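Local coordinates for 70 kDa protein (Xanthomonas sp., PDB 4B2N), which cleaves natural rubber (polyisoprene) oxidatively and processively, as a dioxygenase carrying two covalently attached c-type hemes, at residues 67-72 / 307-312; 453-458 / 490-495; 112-117 / 150-155; 158-163 / 181-186; 583-588 / 631-636. All blocks are in the same frame, centred on the assembly; numbering follows the deposited sequence. Where two conformers were deposited one is given.

Contact 1 (67-72 / 307-312); sequences FVDLHN and SSDNVH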
# COMPACT_ATOMS: atom_id res chain seq x y z
N PHE A 67 -3.40 -4.53 -18.32
CA PHE A 67 -2.10 -3.92 -18.28
C PHE A 67 -1.98 -2.87 -19.38
O PHE A 67 -2.44 -3.10 -20.47
CB PHE A 67 -1.08 -5.00 -18.53
CG PHE A 67 0.33 -4.60 -18.29
CD1 PHE A 67 0.87 -4.58 -16.95
CD2 PHE A 67 1.12 -4.22 -19.33
CE1 PHE A 67 2.20 -4.24 -16.71
CE2 PHE A 67 2.48 -3.93 -19.12
CZ PHE A 67 3.02 -3.92 -17.79
N VAL A 68 -1.32 -1.74 -19.11
CA VAL A 68 -1.04 -0.76 -20.15
C VAL A 68 0.46 -0.57 -20.23
O VAL A 68 1.12 -0.24 -19.23
CB VAL A 68 -1.69 0.64 -19.89
CG1 VAL A 68 -1.20 1.62 -20.97
CG2 VAL A 68 -3.18 0.50 -19.96
N ASP A 69 0.99 -0.77 -21.42
CA ASP A 69 2.42 -0.72 -21.63
C ASP A 69 2.78 0.73 -21.92
O ASP A 69 2.43 1.27 -22.95
CB ASP A 69 2.82 -1.69 -22.76
CG ASP A 69 4.32 -1.67 -23.05
OD1 ASP A 69 5.06 -0.82 -22.49
OD2 ASP A 69 4.75 -2.48 -23.87
N LEU A 70 3.43 1.41 -20.96
CA LEU A 70 3.84 2.80 -21.18
C LEU A 70 5.17 2.95 -21.92
O LEU A 70 5.49 4.04 -22.46
CB LEU A 70 4.01 3.55 -19.80
CG LEU A 70 2.69 3.46 -19.03
CD1 LEU A 70 2.89 3.88 -17.57
CD2 LEU A 70 1.55 4.23 -19.76
N HIS A 71 5.96 1.86 -21.90
CA HIS A 71 7.29 1.86 -22.56
C HIS A 71 7.19 1.82 -24.06
O HIS A 71 7.89 2.53 -24.74
CB HIS A 71 8.19 0.76 -21.97
CG HIS A 71 8.65 1.08 -20.58
ND1 HIS A 71 7.82 1.03 -19.51
CD2 HIS A 71 9.85 1.61 -20.13
CE1 HIS A 71 8.49 1.47 -18.42
NE2 HIS A 71 9.75 1.77 -18.80
N ASN A 72 6.24 1.05 -24.56
CA ASN A 72 5.94 0.99 -25.98
C ASN A 72 4.43 1.20 -26.05
O ASN A 72 3.67 0.21 -26.18
CB ASN A 72 6.45 -0.36 -26.52
CG ASN A 72 7.96 -0.33 -26.67
OD1 ASN A 72 8.47 0.28 -27.61
ND2 ASN A 72 8.68 -0.86 -25.70
N SER A 307 -1.92 1.37 -14.48
CA SER A 307 -1.09 0.25 -14.96
C SER A 307 0.07 -0.05 -14.06
O SER A 307 0.77 0.88 -13.61
CB SER A 307 -0.47 0.61 -16.32
OG SER A 307 0.29 -0.51 -16.79
N SER A 308 0.32 -1.33 -13.80
CA SER A 308 1.54 -1.71 -13.10
C SER A 308 2.85 -1.40 -13.85
O SER A 308 3.91 -1.58 -13.29
CB SER A 308 1.53 -3.20 -12.73
OG SER A 308 0.50 -3.39 -11.77
N ASP A 309 2.76 -1.02 -15.12
CA ASP A 309 3.97 -0.55 -15.85
C ASP A 309 4.48 0.81 -15.30
O ASP A 309 5.65 1.21 -15.51
CB ASP A 309 3.69 -0.42 -17.35
CG ASP A 309 4.99 -0.49 -18.18
OD1 ASP A 309 5.84 -1.39 -17.93
OD2 ASP A 309 5.17 0.34 -19.09
N ASN A 310 3.60 1.52 -14.61
CA ASN A 310 3.87 2.88 -14.22
C ASN A 310 4.57 2.89 -12.89
O ASN A 310 4.36 2.03 -12.09
CB ASN A 310 2.58 3.74 -14.19
CG ASN A 310 2.23 4.20 -12.80
OD1 ASN A 310 2.60 5.25 -12.40
ND2 ASN A 310 1.45 3.39 -12.07
N VAL A 311 5.48 3.85 -12.70
CA VAL A 311 6.10 3.98 -11.40
C VAL A 311 5.88 5.36 -10.81
O VAL A 311 6.33 5.63 -9.69
CB VAL A 311 7.63 3.70 -11.44
CG1 VAL A 311 7.84 2.30 -11.99
CG2 VAL A 311 8.34 4.79 -12.28
N HIS A 312 5.13 6.22 -11.53
CA HIS A 312 4.85 7.61 -11.01
C HIS A 312 4.01 7.53 -9.79
O HIS A 312 4.24 8.24 -8.79
CB HIS A 312 4.18 8.46 -12.09
CG HIS A 312 5.14 8.90 -13.13
ND1 HIS A 312 4.88 9.90 -13.97
CD2 HIS A 312 6.42 8.42 -13.45
CE1 HIS A 312 5.94 10.07 -14.83
NE2 HIS A 312 6.89 9.19 -14.49
O HOH W 1 6.43 -2.23 -20.44
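Asp-309 OD2 gathers three N-H groups from the facing loop, the shortest bonds coming from His-71 ND1, at 2.8 Å, and from Leu-70 N, also at 2.8 Å. A longer bond of 3.3 Å runs from His-71 N to Asp-309 OD2. The carboxylate sits on a type I beta turn, Ser-307 to Asn-310, and its link to the imidazole is a His-carboxylate hydrogen bond. His-71 ND1 reaches OD2 on the syn side with the oxygen in the ring plane, whereas Leu-70 N comes from the anti side, both donors tilted 29° out of the carboxylate plane. Asp-69 OD1 lies 3.6 Å from Asp-309 OD2, a like-charge approach that a water probably eases by donating to Asp-69 OD1 and Asp-309 OD1. Serine suits position 307 because its small hydroxyl works twice: OG donates to Val-68 O and accepts from Asp-309 N, closing an ST turn. Ser-308 OG turns to Lys-297 O and Arg-294, a heme-binding residue.

Around this polar centre carbon atoms pack closely. Chi1 of -169° lays the Phe-67 ring, its CG opposite the backbone N, against the turn, where Ser-307 OG stands over the middle of one face. Phe-67 CZ lies 3.6 Å from Asp-309 CB. Leu-70 and Asn-310 run side by side, pointing the same way, with Leu-70 CD1 3.4 Å from Asn-310 CB.

Contact 2 (453-458 / 490-495); sequences NNLSPS and LGPNIW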
# COMPACT_ATOMS: atom_id res chain seq x y z
N ASN A 453 2.29 12.30 -19.57
CA ASN A 453 1.91 13.10 -20.73
C ASN A 453 3.13 13.47 -21.55
O ASN A 453 2.99 13.96 -22.62
CB ASN A 453 0.98 14.31 -20.39
CG ASN A 453 1.73 15.56 -19.91
OD1 ASN A 453 2.83 15.46 -19.32
ND2 ASN A 453 1.11 16.74 -20.10
N ASN A 454 4.33 13.16 -21.08
CA ASN A 454 5.49 13.33 -21.96
C ASN A 454 5.47 12.33 -23.13
O ASN A 454 6.22 12.52 -24.10
CB ASN A 454 6.80 13.24 -21.19
CG ASN A 454 7.01 11.88 -20.55
OD1 ASN A 454 8.10 11.30 -20.67
ND2 ASN A 454 5.98 11.35 -19.88
N LEU A 455 4.61 11.32 -23.08
CA LEU A 455 4.47 10.38 -24.17
C LEU A 455 3.42 10.81 -25.22
O LEU A 455 3.13 10.06 -26.18
CB LEU A 455 4.10 8.99 -23.62
CG LEU A 455 4.99 8.52 -22.50
CD1 LEU A 455 4.50 7.15 -22.09
CD2 LEU A 455 6.47 8.47 -22.97
N SER A 456 2.80 11.96 -25.00
CA SER A 456 1.88 12.50 -25.99
C SER A 456 2.62 12.93 -27.24
O SER A 456 3.75 13.41 -27.12
CB SER A 456 1.26 13.79 -25.43
OG SER A 456 0.43 14.39 -26.42
N PRO A 457 2.02 12.74 -28.42
CA PRO A 457 2.78 13.24 -29.57
C PRO A 457 2.87 14.78 -29.59
O PRO A 457 3.76 15.34 -30.25
CB PRO A 457 2.03 12.71 -30.79
CG PRO A 457 0.67 12.32 -30.26
CD PRO A 457 0.83 11.97 -28.79
N SER A 458 2.00 15.44 -28.83
CA SER A 458 1.87 16.91 -28.82
C SER A 458 2.82 17.49 -27.84
O SER A 458 2.93 18.69 -27.77
CB SER A 458 0.47 17.35 -28.36
OG SER A 458 -0.59 16.53 -28.82
N LEU A 490 -2.75 15.00 -22.91
CA LEU A 490 -3.08 13.82 -22.12
C LEU A 490 -2.00 12.75 -22.24
O LEU A 490 -1.43 12.57 -23.30
CB LEU A 490 -4.38 13.23 -22.51
CG LEU A 490 -5.56 14.21 -22.52
CD1 LEU A 490 -6.80 13.36 -22.65
CD2 LEU A 490 -5.67 15.04 -21.27
N GLY A 491 -1.75 12.00 -21.17
CA GLY A 491 -0.85 10.85 -21.29
C GLY A 491 -1.58 9.52 -21.24
O GLY A 491 -2.80 9.50 -20.96
N PRO A 492 -0.84 8.41 -21.42
CA PRO A 492 -1.48 7.08 -21.50
C PRO A 492 -1.72 6.49 -20.10
O PRO A 492 -2.54 5.58 -20.00
CB PRO A 492 -0.50 6.29 -22.35
CG PRO A 492 0.84 6.90 -22.00
CD PRO A 492 0.56 8.35 -21.86
N ASN A 493 -1.07 7.02 -19.06
CA ASN A 493 -1.15 6.47 -17.68
C ASN A 493 -2.30 7.09 -16.94
O ASN A 493 -2.18 7.76 -15.90
CB ASN A 493 0.17 6.63 -16.89
CG ASN A 493 0.13 5.94 -15.52
OD1 ASN A 493 -0.39 4.81 -15.38
ND2 ASN A 493 0.58 6.66 -14.48
N ILE A 494 -3.46 6.80 -17.50
CA ILE A 494 -4.74 7.38 -17.12
C ILE A 494 -5.15 6.82 -15.77
O ILE A 494 -5.11 5.59 -15.57
CB ILE A 494 -5.82 6.84 -18.13
CG1 ILE A 494 -5.57 7.44 -19.50
CG2 ILE A 494 -7.21 7.23 -17.66
CD1 ILE A 494 -5.41 8.95 -19.43
N TRP A 495 -5.66 7.67 -14.87
CA TRP A 495 -6.31 7.18 -13.65
C TRP A 495 -7.71 6.69 -14.03
O TRP A 495 -8.56 7.52 -14.29
CB TRP A 495 -6.45 8.31 -12.65
CG TRP A 495 -6.83 7.75 -11.28
CD1 TRP A 495 -8.05 7.14 -10.88
CD2 TRP A 495 -5.94 7.60 -10.12
NE1 TRP A 495 -7.96 6.67 -9.59
CE2 TRP A 495 -6.71 6.90 -9.08
CE3 TRP A 495 -4.60 7.96 -9.85
CZ2 TRP A 495 -6.18 6.63 -7.85
CZ3 TRP A 495 -4.06 7.64 -8.59
CH2 TRP A 495 -4.84 7.02 -7.60
O HOH W 2 -1.69 13.21 -25.84
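Asn-453 and Gly-491 meet backbone to backbone, their CA atoms only 3.6 Å apart, and this is the tight part of the contact. Glycine suits the place because the space where a side chain would begin is already taken by Asn-453 N. Asn-453 opens a short 3-10 segment, closed by the bond from Ser-456 N to Asn-453 O, and its CB lies 3.8 Å from the carbonyl carbon of Leu-490. With chi1 at 84° its amide is tucked between the backbone N and the carbonyl carbon, and ND2 donates to Pro-489 O just ahead of the facing segment. On one flank the buried Leu-455 crosses Pro-492 at about a right angle, CD1 resting 3.7 Å from Pro-492 CG, an apolar pair of a branched aliphatic chain and a rigid ring.

The other flank is looser and wetter. Here the side chain of Leu-490 points away, and a water bridges the segments, donating to Leu-490 O at 2.6 Å while lying 2.5 Å from Ser-456 OG. Ser-456 OG accepts from Ser-458 N in an ST turn, which turns the chain toward the exposed Ser-458. Since no direct hydrogen bond crosses between the segments, their association rests on close backbone fit, one apolar side-chain pair and a single bridging water.

Contact 3 (112-117 / 150-155); sequences ALATSY and NPYPLP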
# COMPACT_ATOMS: atom_id res chain seq x y z
N ALA A 112 12.12 15.05 11.43
CA ALA A 112 12.81 15.46 12.67
C ALA A 112 14.32 15.48 12.47
O ALA A 112 14.87 14.71 11.66
CB ALA A 112 12.42 14.49 13.79
N LEU A 113 15.02 16.34 13.20
CA LEU A 113 16.46 16.26 13.30
C LEU A 113 16.81 14.95 13.98
O LEU A 113 16.05 14.42 14.85
CB LEU A 113 16.97 17.43 14.20
CG LEU A 113 16.60 18.82 13.70
CD1 LEU A 113 16.84 19.77 14.88
CD2 LEU A 113 17.46 19.27 12.52
N ALA A 114 17.95 14.40 13.59
CA ALA A 114 18.40 13.22 14.31
C ALA A 114 18.45 13.40 15.86
O ALA A 114 18.02 12.50 16.64
CB ALA A 114 19.72 12.78 13.73
N THR A 115 18.89 14.56 16.33
CA THR A 115 18.90 14.76 17.80
C THR A 115 17.52 14.83 18.42
O THR A 115 17.28 14.32 19.55
CB THR A 115 19.79 15.98 18.19
OG1 THR A 115 21.14 15.57 17.97
CG2 THR A 115 19.61 16.37 19.69
N SER A 116 16.56 15.35 17.68
CA SER A 116 15.22 15.34 18.17
C SER A 116 14.67 13.92 18.28
O SER A 116 13.91 13.60 19.24
CB SER A 116 14.30 16.07 17.21
OG SER A 116 14.59 17.47 17.16
N TYR A 117 14.99 13.09 17.28
CA TYR A 117 14.59 11.71 17.34
C TYR A 117 15.27 10.98 18.54
O TYR A 117 14.63 10.29 19.30
CB TYR A 117 14.88 10.94 16.02
CG TYR A 117 14.78 9.47 16.25
CD1 TYR A 117 13.54 8.81 16.15
CD2 TYR A 117 15.90 8.72 16.58
CE1 TYR A 117 13.43 7.46 16.41
CE2 TYR A 117 15.82 7.35 16.82
CZ TYR A 117 14.56 6.73 16.71
OH TYR A 117 14.42 5.41 16.90
N ASN A 150 20.59 0.34 9.93
CA ASN A 150 19.68 1.43 9.54
C ASN A 150 20.10 2.59 10.43
O ASN A 150 19.51 2.85 11.44
CB ASN A 150 18.26 0.96 9.82
CG ASN A 150 17.19 1.97 9.32
OD1 ASN A 150 16.00 1.90 9.78
ND2 ASN A 150 17.57 2.90 8.48
N PRO A 151 21.19 3.28 10.08
CA PRO A 151 21.87 4.11 11.13
C PRO A 151 21.32 5.54 11.28
O PRO A 151 20.72 6.12 10.35
CB PRO A 151 23.33 4.13 10.62
CG PRO A 151 23.19 4.14 9.13
CD PRO A 151 21.98 3.23 8.83
N TYR A 152 21.57 6.14 12.45
CA TYR A 152 21.33 7.58 12.61
C TYR A 152 22.42 8.10 13.55
O TYR A 152 22.96 7.31 14.31
CB TYR A 152 19.94 7.85 13.18
CG TYR A 152 19.77 7.63 14.67
CD1 TYR A 152 20.01 8.74 15.59
CD2 TYR A 152 19.36 6.38 15.17
CE1 TYR A 152 19.81 8.56 16.97
CE2 TYR A 152 19.15 6.24 16.53
CZ TYR A 152 19.37 7.33 17.40
OH TYR A 152 19.16 7.22 18.73
N PRO A 153 22.77 9.42 13.45
CA PRO A 153 23.90 9.85 14.30
C PRO A 153 23.42 10.25 15.71
O PRO A 153 22.42 10.97 15.86
CB PRO A 153 24.41 11.11 13.56
CG PRO A 153 23.14 11.68 12.95
CD PRO A 153 22.39 10.46 12.47
N LEU A 154 24.14 9.75 16.71
CA LEU A 154 23.98 10.21 18.10
C LEU A 154 24.46 11.65 18.15
O LEU A 154 25.27 12.05 17.29
CB LEU A 154 24.82 9.32 19.01
CG LEU A 154 24.58 7.79 18.93
CD1 LEU A 154 25.17 7.17 20.19
CD2 LEU A 154 23.12 7.36 18.78
N PRO A 155 24.01 12.41 19.18
CA PRO A 155 24.43 13.78 19.35
C PRO A 155 25.93 13.89 19.26
O PRO A 155 26.65 13.07 19.85
CB PRO A 155 23.93 14.11 20.78
CG PRO A 155 22.62 13.37 20.84
CD PRO A 155 22.98 12.04 20.19
O HOH W 3 22.62 14.05 15.99
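Tyr-117 drives its ring edge into the face of Tyr-152 in a T-shaped stack, the planes 84° apart and the centroids separated by 5.0 Å. The touching edge is CD2-CE2 of Tyr-117: CE2 stands over the rim of the Tyr-152 ring, 3.5 Å from Tyr-152 CE2. The torsions make this possible. Tyr-117 has CG opposite its backbone N (chi1 165°), so its ring leaves the helix toward the facing chain, while chi1 of 78° places Tyr-152 CG between its backbone N and carbonyl carbon, with one ring face turned to Tyr-117. Tyrosine suits position 152 because its hydroxyl also bonds to His-118 ND1.

One helical turn earlier the small methyl of Ala-114 lets the chains come close: CB lies 3.7 Å from Pro-153 CG. Toward the surface, Thr-115 OG1 lies 3.9 Å from Pro-155 CG, and a water links the two chains, donating to Pro-153 O at 3.1 Å and lying 2.9 Å from Thr-115 OG1.

The arrangement is that of a strand running straight into a helix: the first turn of helix 114-118, after edge strand 112-113 of a three-stranded antiparallel sheet, packs on Tyr-152 at the end of strand 151-152, part of a separate two-stranded sheet, and on the prolines that follow.

Contact 4 (158-163 / 181-186); sequences DPNQTN and GRWTGL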
# COMPACT_ATOMS: atom_id res chain seq x y z
N ASP A 158 29.10 13.20 13.41
CA ASP A 158 28.83 13.65 12.07
C ASP A 158 28.55 12.38 11.25
O ASP A 158 29.43 11.52 11.08
CB ASP A 158 30.05 14.38 11.53
CG ASP A 158 29.95 14.71 10.03
OD1 ASP A 158 29.11 14.18 9.30
OD2 ASP A 158 30.79 15.47 9.54
N PRO A 159 27.31 12.23 10.80
CA PRO A 159 27.00 10.96 10.13
C PRO A 159 27.80 10.74 8.85
O PRO A 159 28.04 9.60 8.47
CB PRO A 159 25.53 11.09 9.78
CG PRO A 159 25.24 12.56 9.75
CD PRO A 159 26.16 13.17 10.78
N ASN A 160 28.33 11.81 8.26
CA ASN A 160 29.16 11.64 7.08
C ASN A 160 30.63 11.31 7.38
O ASN A 160 31.44 11.15 6.47
CB ASN A 160 28.96 12.79 6.11
CG ASN A 160 27.61 12.71 5.46
OD1 ASN A 160 27.39 11.82 4.64
ND2 ASN A 160 26.67 13.58 5.87
N GLN A 161 30.94 11.17 8.66
CA GLN A 161 32.23 10.64 9.06
C GLN A 161 32.08 9.37 9.83
O GLN A 161 33.08 8.84 10.31
CB GLN A 161 33.01 11.68 9.91
CG GLN A 161 33.35 12.94 9.13
CD GLN A 161 34.16 13.90 10.00
OE1 GLN A 161 35.33 13.65 10.26
NE2 GLN A 161 33.54 14.98 10.47
N THR A 162 30.87 8.85 9.99
CA THR A 162 30.71 7.72 10.86
C THR A 162 29.77 6.75 10.17
O THR A 162 29.01 6.09 10.86
CB THR A 162 30.07 8.12 12.22
OG1 THR A 162 28.87 8.92 12.00
CG2 THR A 162 31.05 8.92 13.09
N ASN A 163 29.81 6.68 8.85
CA ASN A 163 28.91 5.74 8.05
C ASN A 163 27.43 5.76 8.44
O ASN A 163 26.78 4.69 8.56
CB ASN A 163 29.40 4.32 8.08
CG ASN A 163 30.77 4.20 7.52
OD1 ASN A 163 31.67 3.87 8.25
ND2 ASN A 163 30.94 4.50 6.23
N GLY A 181 23.90 11.93 -2.39
CA GLY A 181 24.55 10.80 -1.78
C GLY A 181 25.10 10.95 -0.35
O GLY A 181 25.87 10.09 0.09
N ARG A 182 24.72 12.01 0.35
CA ARG A 182 25.19 12.16 1.72
C ARG A 182 24.16 11.75 2.75
O ARG A 182 22.96 11.93 2.56
CB ARG A 182 25.70 13.56 1.95
CG ARG A 182 26.97 13.77 1.15
CD ARG A 182 27.45 15.17 1.32
NE ARG A 182 27.73 15.51 2.72
CZ ARG A 182 28.87 15.22 3.33
NH1 ARG A 182 29.78 14.52 2.68
NH2 ARG A 182 29.09 15.63 4.58
N TRP A 183 24.65 11.23 3.86
CA TRP A 183 23.78 10.95 5.01
C TRP A 183 23.13 12.24 5.44
O TRP A 183 23.80 13.26 5.65
CB TRP A 183 24.55 10.36 6.20
CG TRP A 183 25.07 8.97 5.90
CD1 TRP A 183 26.38 8.63 5.59
CD2 TRP A 183 24.33 7.71 5.89
NE1 TRP A 183 26.51 7.30 5.39
CE2 TRP A 183 25.33 6.67 5.58
CE3 TRP A 183 23.00 7.34 6.10
CZ2 TRP A 183 25.00 5.35 5.50
CZ3 TRP A 183 22.66 5.98 5.99
CH2 TRP A 183 23.66 5.00 5.68
N THR A 184 21.83 12.21 5.69
CA THR A 184 21.06 13.48 5.80
C THR A 184 21.07 14.09 7.19
O THR A 184 20.81 15.28 7.35
CB THR A 184 19.65 13.19 5.40
OG1 THR A 184 19.03 12.33 6.40
CG2 THR A 184 19.73 12.46 4.09
N GLY A 185 21.26 13.25 8.21
CA GLY A 185 21.09 13.80 9.59
C GLY A 185 19.64 14.12 9.97
O GLY A 185 19.40 14.73 11.01
N LEU A 186 18.67 13.62 9.18
CA LEU A 186 17.24 13.90 9.39
C LEU A 186 16.54 12.56 9.35
O LEU A 186 16.87 11.74 8.51
CB LEU A 186 16.62 14.71 8.23
CG LEU A 186 17.39 16.00 7.96
CD1 LEU A 186 16.84 16.75 6.73
CD2 LEU A 186 17.30 16.89 9.21
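Pro-159 meets Trp-183 first, its CB lying 3.8 Å from Trp-183 CB, and Asp-158 shapes the chain around it. Asp-158 OD1 accepts from Asn-160 N in an Asx turn, and OD2 takes Gln-161 NE2, so one carboxylate braces the start of the loop. The rigid proline suits this bend, and its CG also approaches the backbone of Gly-185, a residue of positive phi.

Asn-160 carries the polar core. Its amide faces the backbone of Trp-183 and uses both ends: OD1 receives Trp-183 N at 2.9 Å, and ND2 donates to Trp-183 O at 2.9 Å. Both bonds lie on lone pairs in the planes of their acceptor carbonyls, and together they fix the amide's rotation. Asparagine suits the place because its acceptor and donor sit side by side, matching one residue's N-H and C=O. In one of two modelled conformers of Arg-182 the guanidinium lies over the same amide, planes 26° apart, so this stack is tentative.

Further on, Thr-162 OG1 donates to Asp-158 O, which also accepts Gln-161 N from the opposite face. Asn-163 ends the turn with positive phi, and its backbone packs against the indole, Asn-163 C lying 3.5 Å from Trp-183 NE1. Asn-163 O is held by Arg-149.

Direct polar recognition is thus confined to one side-chain amide reading one backbone unit, while proline, indole and backbone packing do the rest; the second Arg-182 conformer is consistent with a loosely held stack at the surface.

Contact 5 (583-588 / 631-636); sequences FLPCTH and SYLYGN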
# COMPACT_ATOMS: atom_id res chain seq x y z
N PHE A 583 -11.73 3.93 24.97
CA PHE A 583 -12.91 4.57 24.41
C PHE A 583 -13.09 4.19 22.94
O PHE A 583 -12.27 4.54 22.12
CB PHE A 583 -12.82 6.08 24.54
CG PHE A 583 -14.01 6.78 23.99
CD1 PHE A 583 -15.29 6.51 24.51
CD2 PHE A 583 -13.87 7.72 22.97
CE1 PHE A 583 -16.43 7.14 24.00
CE2 PHE A 583 -15.00 8.37 22.46
CZ PHE A 583 -16.26 8.08 22.97
N LEU A 584 -14.17 3.47 22.64
CA LEU A 584 -14.43 2.85 21.33
C LEU A 584 -15.88 3.17 20.86
O LEU A 584 -16.81 2.38 21.08
CB LEU A 584 -14.20 1.32 21.41
CG LEU A 584 -12.75 0.88 21.71
CD1 LEU A 584 -12.73 -0.63 21.92
CD2 LEU A 584 -11.81 1.21 20.54
N PRO A 585 -16.10 4.35 20.27
CA PRO A 585 -17.51 4.74 19.98
C PRO A 585 -18.23 3.84 18.93
O PRO A 585 -17.58 3.19 18.10
CB PRO A 585 -17.35 6.20 19.53
CG PRO A 585 -15.94 6.28 18.97
CD PRO A 585 -15.17 5.45 19.98
N CYS A 586 -19.56 3.76 19.03
CA CYS A 586 -20.38 2.98 18.11
C CYS A 586 -20.58 3.71 16.79
O CYS A 586 -21.08 3.14 15.83
CB CYS A 586 -21.74 2.64 18.76
SG CYS A 586 -21.59 1.51 20.18
N THR A 587 -20.22 4.98 16.77
CA THR A 587 -20.42 5.86 15.63
C THR A 587 -19.21 6.65 15.37
O THR A 587 -18.59 7.17 16.33
CB THR A 587 -21.30 7.09 15.93
OG1 THR A 587 -21.75 7.11 17.30
CG2 THR A 587 -22.38 7.21 14.92
N HIS A 588 -18.96 6.88 14.08
CA HIS A 588 -17.93 7.84 13.71
C HIS A 588 -18.22 9.19 14.28
O HIS A 588 -17.34 10.01 14.41
CB HIS A 588 -17.71 7.93 12.19
CG HIS A 588 -16.49 8.76 11.81
ND1 HIS A 588 -15.20 8.33 12.06
CD2 HIS A 588 -16.38 10.06 11.25
CE1 HIS A 588 -14.32 9.28 11.66
NE2 HIS A 588 -15.04 10.35 11.17
N SER A 631 -14.45 -1.07 13.68
CA SER A 631 -15.16 -1.10 12.38
C SER A 631 -16.17 0.05 12.13
O SER A 631 -16.61 0.25 11.00
CB SER A 631 -15.97 -2.41 12.23
OG SER A 631 -15.11 -3.43 11.84
N TYR A 632 -16.59 0.72 13.19
CA TYR A 632 -17.52 1.86 13.14
C TYR A 632 -16.91 3.21 12.72
O TYR A 632 -17.63 4.10 12.35
CB TYR A 632 -18.29 1.98 14.46
CG TYR A 632 -19.14 0.80 14.68
CD1 TYR A 632 -20.12 0.48 13.75
CD2 TYR A 632 -18.94 -0.08 15.76
CE1 TYR A 632 -20.94 -0.60 13.91
CE2 TYR A 632 -19.76 -1.19 15.93
CZ TYR A 632 -20.76 -1.44 14.99
OH TYR A 632 -21.59 -2.54 15.08
N LEU A 633 -15.59 3.35 12.70
CA LEU A 633 -15.03 4.61 12.23
C LEU A 633 -15.21 4.71 10.72
O LEU A 633 -15.42 3.69 10.02
CB LEU A 633 -13.55 4.80 12.67
CG LEU A 633 -13.30 4.60 14.18
CD1 LEU A 633 -11.78 4.76 14.36
CD2 LEU A 633 -14.06 5.55 15.08
N TYR A 634 -15.18 5.95 10.24
CA TYR A 634 -15.33 6.24 8.83
C TYR A 634 -14.36 5.38 8.00
O TYR A 634 -13.16 5.43 8.24
CB TYR A 634 -15.02 7.73 8.62
CG TYR A 634 -15.17 8.27 7.20
CD1 TYR A 634 -14.10 8.20 6.28
CD2 TYR A 634 -16.36 8.86 6.77
CE1 TYR A 634 -14.22 8.73 5.00
CE2 TYR A 634 -16.47 9.35 5.47
CZ TYR A 634 -15.42 9.27 4.61
OH TYR A 634 -15.55 9.77 3.35
N GLY A 635 -14.89 4.63 7.04
CA GLY A 635 -14.08 3.93 6.10
C GLY A 635 -13.69 2.57 6.62
O GLY A 635 -13.04 1.83 5.89
N ASN A 636 -14.06 2.25 7.88
CA ASN A 636 -13.52 1.08 8.57
C ASN A 636 -14.49 -0.12 8.54
O ASN A 636 -14.20 -1.12 9.18
CB ASN A 636 -13.19 1.37 10.07
CG ASN A 636 -11.73 1.84 10.28
OD1 ASN A 636 -11.00 2.19 9.32
ND2 ASN A 636 -11.27 1.79 11.52
O HOH W 4 -20.22 4.99 12.30
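Two extended side chains, His-588 with chi1 at -171° and Tyr-634 with chi1 at -178°, bring the imidazole against the start of a type II beta turn, Leu-633 to Asn-636. Tyr-634 CB lies almost on the ring normal, 3.4 Å from the centroid of the His-588 ring, a CH-pi contact over the middle of one face. The phenol ring follows, presenting its edge to that same imidazole with the planes 50° apart and the centroids separated by 5.7 Å. Tyrosine suits the position because its hydroxyl, led away from the contact, donates to His-282 O. Glycine suits the next place, 635, since the turn needs a positive phi there.

At the edge of the imidazole, Leu-633 CA lies 3.7 Å from His-588 ND1. Leu-633 CD2 reaches back to Pro-585 CG, 4.4 Å away, in a looser apolar contact. Cys-586, tied by a disulfide to Cys-574, puts its carbonyl by the other tyrosine, Cys-586 O being 3.2 Å from Tyr-632 CG. Beside this, one water joins the backbones: it accepts from His-588 N at 2.9 Å and donates to Tyr-632 O at 2.7 Å.

How the contacts relate
The five contacts form two clusters and an outlier. Contacts 1 and 2 adjoin, centres 11 Å apart: Leu-70 CD2 lies 3.6 Å from Pro-492 CG, so that proline packs against leucines of both contacts. Contacts 3 and 4 also touch, their centres 10 Å apart, and a probable backbone hydrogen bond of 3.0 Å joins Ala-114 N to Gly-185 O; both lie within the chain span enclosed by contact 1. Contact 5 stands alone, its centre 36 Å or more from every other. Contact 1 comes nearest a heme, the Ser-308 side chain being about 7 Å from one, against about 12 Å for Tyr-634; contacts 2, 3 and 4 lie away from the heme sites.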